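Local coordinates for multifunctional non-homologous end joining DNA repair protein LigD (Mycobacterium tuberculosis, PDB 2IRU) that probably repairs DNA double-strand breaks by non-homologous end joining together with Ku, the part present here being its manganese-dependent, primase-like polymerase domain, at residues A[43-47]-A[96-102]; A[115-121]-A[131-136]. All coordinates share one frame; numbering follows the deposited sequence.

Interaction 1: A[43-47]-A[96-102]; sequences MLGHI and IDSATGL
The Leu44 and Leu102 side chains run antiparallel past one another, CD2 of Leu44 meeting CD1 of Leu102 at 3.7 Å, and this pair forms the centre of an apolar side-chain contact. CD1 of Leu44 rests on the Ser98-Ala99 peptide, where the helix begins, 3.7 Å from Ala99 N, whereas its CD2 turns toward Ile96 and Leu102, with Ile96 CG2 at 4.0 Å. The side chain already leaves its helix toward the partner, and chi1 of -74° keeps CG on the side of the backbone N. Leu102 uses its two branches separately: CD1 goes to Leu44, and CD2 touches the sulfur of Met43, SD, at 4.0 Å. The Met43 chain is fully extended, which lets SD reach Leu102. Beyond it, the Ile47 side chain crosses that of Ile96 at a slant, CD1 coming within 3.8 Å of Ile96 CG2.

The arrangement packs the C-terminal part of helix 29-47 on the first turn of helix 99-107 and the loop leading into it, two helices of the primase-polymerase domain, a member of the archaeo-eukaryotic primase group. Tyr36 and Ala40, earlier on helix 29-47, continue the covering of Leu102.

The polar link between the backbones is a single water, which gives a proton to Ile47 O at 2.9 Å and accepts one from Ile96 N at 2.8 Å. The polar side-chain bonds of 96-102 stay within it or go outside both segments. Ser98 is the N-cap of helix 99-107: chi1 of 70° turns OG back over the first turn, where it accepts from Gly101 N at 3.1 Å. The same hydroxyl is also hydrogen-bonded to Gln10 OE1. The Asp97 side chain sets off away from 43-47, and its OD2 bonds to Ser80 OG.

Interaction 2: A[115-121]-A[131-136]; sequences VPQWRFV and PGPATR
Two donors converge on Arg119 O: Gly132 N at 2.9 Å, 30° out of the carbonyl plane, and a water at 2.8 Å. That water also donates to Pro133 O, so it bridges the two strands. Farther along, Thr135 N bonds to Gln117 O at 2.9 Å, in the carbonyl plane.

The side chains of Gln117 and Arg136 cross at about a right angle. Gln117, bent at chi2 (-48°), offers OE1 to Arg136 NE at 2.7 Å. The bond is straight and lies in the guanidinium plane, though the amide is turned 38° from that plane. A second water accepts from Gln117 NE2 and, weakly, from Arg136 NH2, while NH1 forms a salt bridge with Asp291.

Pro131 CB makes a CH-pi contact with the six-membered ring of Trp118, 3.8 Å from its centroid. Pro116 CG lies over the opposite face of the indole, toward its rim, and Trp118 CZ3 sits over the centre of the Phe120 ring, 3.7 Å above its plane. Trp118 pairs with Ala134 and Phe120 with Pro131, a shift of one residue that marks a beta bulge in an antiparallel hairpin.

How the interactions relate
The two interactions follow one another along the chain, their centres about 16 Å apart, within a single primase-polymerase domain. Interaction 1 brings two helices together; after helix 99-107 the chain runs through strand 112-115 of a four-stranded antiparallel sheet and then enters the hairpin of interaction 2, part of a larger mixed sheet. They meet directly: His46 O probably accepts a hydrogen bond from Arg136 NH1 at 3.0 Å, and Ile47 packs on Val115. Beyond a corner at Arg136, strand 129-143 goes on to Asp140 and Asp142, probable manganese ligands, so the C-terminal end of helix 29-47 is linked, through the hairpin, to the strand bearing them.

Interaction 1: A[43-47]-A[96-102]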
loop_
_atom_site.group_PDB
_atom_site.type_symbol
_atom_site.label_atom_id
_atom_site.label_comp_id
_atom_site.label_asym_id
_atom_site.label_seq_id
_atom_site.Cartn_x
_atom_site.Cartn_y
_atom_site.Cartn_z
ATOM N N MET A 43 4.737 -9.833 3.357
ATOM C CA MET A 43 3.746 -8.758 3.457
ATOM C C MET A 43 3.576 -8.206 4.881
ATOM O O MET A 43 3.381 -6.999 5.079
ATOM C CB MET A 43 2.366 -9.205 2.915
ATOM C CG MET A 43 1.397 -8.054 2.760
ATOM S SD MET A 43 -0.150 -8.591 2.033
ATOM C CE MET A 43 -1.056 -7.026 1.963
ATOM N N LEU A 44 3.648 -9.080 5.873
ATOM C CA LEU A 44 3.229 -8.692 7.232
ATOM C C LEU A 44 4.043 -7.527 7.830
ATOM O O LEU A 44 3.458 -6.616 8.463
ATOM C CB LEU A 44 3.185 -9.891 8.154
ATOM C CG LEU A 44 1.987 -10.793 7.875
ATOM C CD1 LEU A 44 2.246 -12.033 8.710
ATOM C CD2 LEU A 44 0.675 -10.143 8.231
ATOM N N GLY A 45 5.353 -7.489 7.546
ATOM C CA GLY A 45 6.251 -6.501 8.163
ATOM C C GLY A 45 5.847 -5.084 7.764
ATOM O O GLY A 45 6.097 -4.119 8.490
ATOM N N HIS A 46 5.230 -4.962 6.595
ATOM C CA HIS A 46 4.876 -3.628 6.061
ATOM C C HIS A 46 3.474 -3.124 6.394
ATOM O O HIS A 46 3.138 -1.945 6.106
ATOM C CB HIS A 46 5.161 -3.560 4.552
ATOM C CG HIS A 46 6.439 -4.242 4.187
ATOM N ND1 HIS A 46 7.674 -3.754 4.563
ATOM C CD2 HIS A 46 6.667 -5.405 3.542
ATOM C CE1 HIS A 46 8.610 -4.594 4.148
ATOM N NE2 HIS A 46 8.020 -5.608 3.533
ATOM N N ILE A 47 2.678 -4.017 7.004
ATOM C CA ILE A 47 1.359 -3.681 7.511
ATOM C C ILE A 47 1.234 -3.845 9.036
ATOM O O ILE A 47 0.281 -3.348 9.619
ATOM C CB ILE A 47 0.234 -4.405 6.752
ATOM C CG1 ILE A 47 0.319 -5.917 6.970
ATOM C CG2 ILE A 47 0.398 -4.150 5.236
ATOM C CD1 ILE A 47 -0.844 -6.723 6.233
ATOM N N ILE A 96 -3.566 -6.208 10.933
ATOM C CA ILE A 96 -3.270 -7.541 10.402
ATOM C C ILE A 96 -1.811 -7.805 10.691
ATOM O O ILE A 96 -0.949 -7.052 10.236
ATOM C CB ILE A 96 -3.567 -7.584 8.888
ATOM C CG1 ILE A 96 -5.054 -7.209 8.637
ATOM C CG2 ILE A 96 -3.168 -8.921 8.304
ATOM C CD1 ILE A 96 -6.101 -8.133 9.269
ATOM N N ASP A 97 -1.555 -8.842 11.496
ATOM C CA ASP A 97 -0.210 -9.075 12.042
ATOM C C ASP A 97 0.121 -10.558 12.143
ATOM O O ASP A 97 1.091 -10.938 12.810
ATOM C CB ASP A 97 -0.026 -8.353 13.402
ATOM C CG ASP A 97 -1.086 -8.745 14.436
ATOM O OD1 ASP A 97 -1.842 -9.737 14.224
ATOM O OD2 ASP A 97 -1.155 -8.050 15.503
ATOM N N SER A 98 -0.676 -11.374 11.443
ATOM C CA SER A 98 -0.436 -12.822 11.375
ATOM C C SER A 98 -0.924 -13.342 10.030
ATOM O O SER A 98 -1.774 -12.731 9.355
ATOM C CB SER A 98 -1.195 -13.551 12.478
ATOM O OG SER A 98 -2.613 -13.515 12.238
ATOM N N ALA A 99 -0.372 -14.495 9.647
ATOM C CA ALA A 99 -0.810 -15.157 8.414
ATOM C C ALA A 99 -2.325 -15.439 8.431
ATOM O O ALA A 99 -3.034 -15.232 7.422
ATOM C CB ALA A 99 0.000 -16.449 8.206
ATOM N N THR A 100 -2.832 -15.849 9.593
ATOM C CA THR A 100 -4.255 -16.153 9.680
ATOM C C THR A 100 -5.117 -14.894 9.481
ATOM O O THR A 100 -6.216 -14.976 8.915
ATOM C CB THR A 100 -4.610 -16.901 10.967
ATOM O OG1 THR A 100 -3.758 -18.051 11.084
ATOM C CG2 THR A 100 -6.018 -17.399 10.884
ATOM N N GLY A 101 -4.590 -13.727 9.868
ATOM C CA GLY A 101 -5.258 -12.473 9.601
ATOM C C GLY A 101 -5.410 -12.253 8.100
ATOM O O GLY A 101 -6.439 -11.798 7.611
ATOM N N LEU A 102 -4.342 -12.555 7.351
ATOM C CA LEU A 102 -4.425 -12.427 5.890
ATOM C C LEU A 102 -5.364 -13.488 5.287
ATOM O O LEU A 102 -6.011 -13.225 4.278
ATOM C CB LEU A 102 -3.043 -12.497 5.251
ATOM C CG LEU A 102 -2.222 -11.228 5.433
ATOM C CD1 LEU A 102 -0.761 -11.443 5.117
ATOM C CD2 LEU A 102 -2.782 -10.055 4.620
HETATM O O HOH W 1 -2.588 -3.999 9.463
#

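Interaction 2: A[115-121]-A[131-136]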
loop_
_atom_site.group_PDB
_atom_site.type_symbol
_atom_site.label_atom_id
_atom_site.label_comp_id
_atom_site.label_asym_id
_atom_site.label_seq_id
_atom_site.Cartn_x
_atom_site.Cartn_y
_atom_site.Cartn_z
ATOM N N VAL A 115 -3.097 0.815 4.064
ATOM C CA VAL A 115 -2.587 1.215 5.392
ATOM C C VAL A 115 -1.958 2.634 5.320
ATOM O O VAL A 115 -1.466 3.070 4.246
ATOM C CB VAL A 115 -1.509 0.216 5.951
ATOM C CG1 VAL A 115 -2.151 -1.166 6.292
ATOM C CG2 VAL A 115 -0.307 0.072 4.965
ATOM N N PRO A 116 -1.969 3.360 6.458
ATOM C CA PRO A 116 -1.247 4.651 6.490
ATOM C C PRO A 116 0.230 4.444 6.797
ATOM O O PRO A 116 0.660 3.297 6.964
ATOM C CB PRO A 116 -1.962 5.397 7.623
ATOM C CG PRO A 116 -2.272 4.239 8.663
ATOM C CD PRO A 116 -2.658 3.048 7.728
ATOM N N GLN A 117 0.991 5.547 6.862
ATOM C CA GLN A 117 2.457 5.486 6.971
ATOM C C GLN A 117 2.934 5.584 8.422
ATOM O O GLN A 117 4.140 5.645 8.676
ATOM C CB GLN A 117 3.115 6.593 6.091
ATOM C CG GLN A 117 2.536 6.631 4.682
ATOM C CD GLN A 117 2.468 5.221 4.036
ATOM O OE1 GLN A 117 3.492 4.501 3.990
ATOM N NE2 GLN A 117 1.259 4.815 3.566
ATOM N N TRP A 118 1.969 5.605 9.330
ATOM C CA TRP A 118 2.225 5.559 10.773
ATOM C C TRP A 118 1.811 4.221 11.385
ATOM O O TRP A 118 0.991 3.487 10.817
ATOM C CB TRP A 118 1.555 6.733 11.497
ATOM C CG TRP A 118 0.059 6.819 11.282
ATOM C CD1 TRP A 118 -0.585 7.602 10.346
ATOM C CD2 TRP A 118 -0.973 6.146 12.024
ATOM N NE1 TRP A 118 -1.942 7.458 10.462
ATOM C CE2 TRP A 118 -2.214 6.579 11.490
ATOM C CE3 TRP A 118 -0.977 5.230 13.103
ATOM C CZ2 TRP A 118 -3.446 6.115 11.977
ATOM C CZ3 TRP A 118 -2.211 4.763 13.578
ATOM C CH2 TRP A 118 -3.422 5.198 12.993
ATOM N N ARG A 119 2.399 3.912 12.537
ATOM C CA ARG A 119 1.972 2.756 13.346
ATOM C C ARG A 119 1.401 3.156 14.701
ATOM O O ARG A 119 1.791 4.191 15.284
ATOM C CB ARG A 119 3.146 1.826 13.599
ATOM C CG ARG A 119 3.678 1.146 12.362
ATOM C CD ARG A 119 4.999 0.486 12.664
ATOM N NE ARG A 119 4.855 -0.682 13.511
ATOM C CZ ARG A 119 5.392 -1.862 13.215
ATOM N NH1 ARG A 119 6.122 -1.982 12.105
ATOM N NH2 ARG A 119 5.220 -2.902 14.016
ATOM N N PHE A 120 0.466 2.355 15.190
ATOM C CA PHE A 120 0.080 2.425 16.608
ATOM C C PHE A 120 1.272 2.189 17.533
ATOM O O PHE A 120 2.183 1.386 17.232
ATOM C CB PHE A 120 -0.992 1.385 16.900
ATOM C CG PHE A 120 -2.308 1.701 16.281
ATOM C CD1 PHE A 120 -3.139 2.668 16.830
ATOM C CD2 PHE A 120 -2.726 1.002 15.155
ATOM C CE1 PHE A 120 -4.365 2.969 16.246
ATOM C CE2 PHE A 120 -3.977 1.287 14.560
ATOM C CZ PHE A 120 -4.784 2.243 15.086
ATOM N N VAL A 121 1.256 2.881 18.668
ATOM C CA VAL A 121 2.296 2.683 19.661
ATOM C C VAL A 121 1.628 2.475 21.007
ATOM O O VAL A 121 0.654 3.161 21.319
ATOM C CB VAL A 121 3.318 3.856 19.740
ATOM C CG1 VAL A 121 4.053 4.040 18.424
ATOM C CG2 VAL A 121 2.659 5.158 20.198
ATOM N N PRO A 131 -2.338 6.246 17.836
ATOM C CA PRO A 131 -1.516 6.536 16.654
ATOM C C PRO A 131 -0.196 7.164 17.064
ATOM O O PRO A 131 -0.175 8.013 17.964
ATOM C CB PRO A 131 -2.371 7.531 15.848
ATOM C CG PRO A 131 -3.802 7.176 16.236
ATOM C CD PRO A 131 -3.693 6.829 17.729
ATOM N N GLY A 132 0.884 6.723 16.428
ATOM C CA GLY A 132 2.216 7.218 16.710
ATOM C C GLY A 132 2.753 7.941 15.469
ATOM O O GLY A 132 2.000 8.252 14.542
ATOM N N PRO A 133 4.065 8.201 15.441
ATOM C CA PRO A 133 4.706 8.922 14.346
ATOM C C PRO A 133 4.692 8.167 13.010
ATOM O O PRO A 133 4.465 6.938 12.947
ATOM C CB PRO A 133 6.151 9.081 14.848
ATOM C CG PRO A 133 6.066 8.901 16.310
ATOM C CD PRO A 133 5.041 7.834 16.474
ATOM N N ALA A 134 4.911 8.919 11.934
ATOM C CA ALA A 134 5.163 8.303 10.653
ATOM C C ALA A 134 6.482 7.537 10.733
ATOM O O ALA A 134 7.466 8.036 11.304
ATOM C CB ALA A 134 5.207 9.370 9.547
ATOM N N THR A 135 6.507 6.324 10.174
ATOM C CA THR A 135 7.730 5.522 10.161
ATOM C C THR A 135 8.446 5.593 8.809
ATOM O O THR A 135 9.629 5.256 8.704
ATOM C CB THR A 135 7.463 4.036 10.468
ATOM O OG1 THR A 135 6.743 3.448 9.396
ATOM C CG2 THR A 135 6.709 3.852 11.830
ATOM N N ARG A 136 7.713 6.019 7.787
ATOM C CA ARG A 136 8.225 6.073 6.395
ATOM C C ARG A 136 7.446 7.129 5.654
ATOM O O ARG A 136 6.346 7.508 6.096
ATOM C CB ARG A 136 8.012 4.694 5.730
ATOM C CG ARG A 136 6.553 4.285 5.552
ATOM C CD ARG A 136 6.410 2.783 5.301
ATOM N NE ARG A 136 5.021 2.466 4.973
ATOM C CZ ARG A 136 4.428 1.278 5.116
ATOM N NH1 ARG A 136 5.090 0.233 5.618
ATOM N NH2 ARG A 136 3.146 1.150 4.765
HETATM O O HOH W 2 1.077 2.000 2.471
HETATM O O HOH W 3 4.388 4.956 14.679
#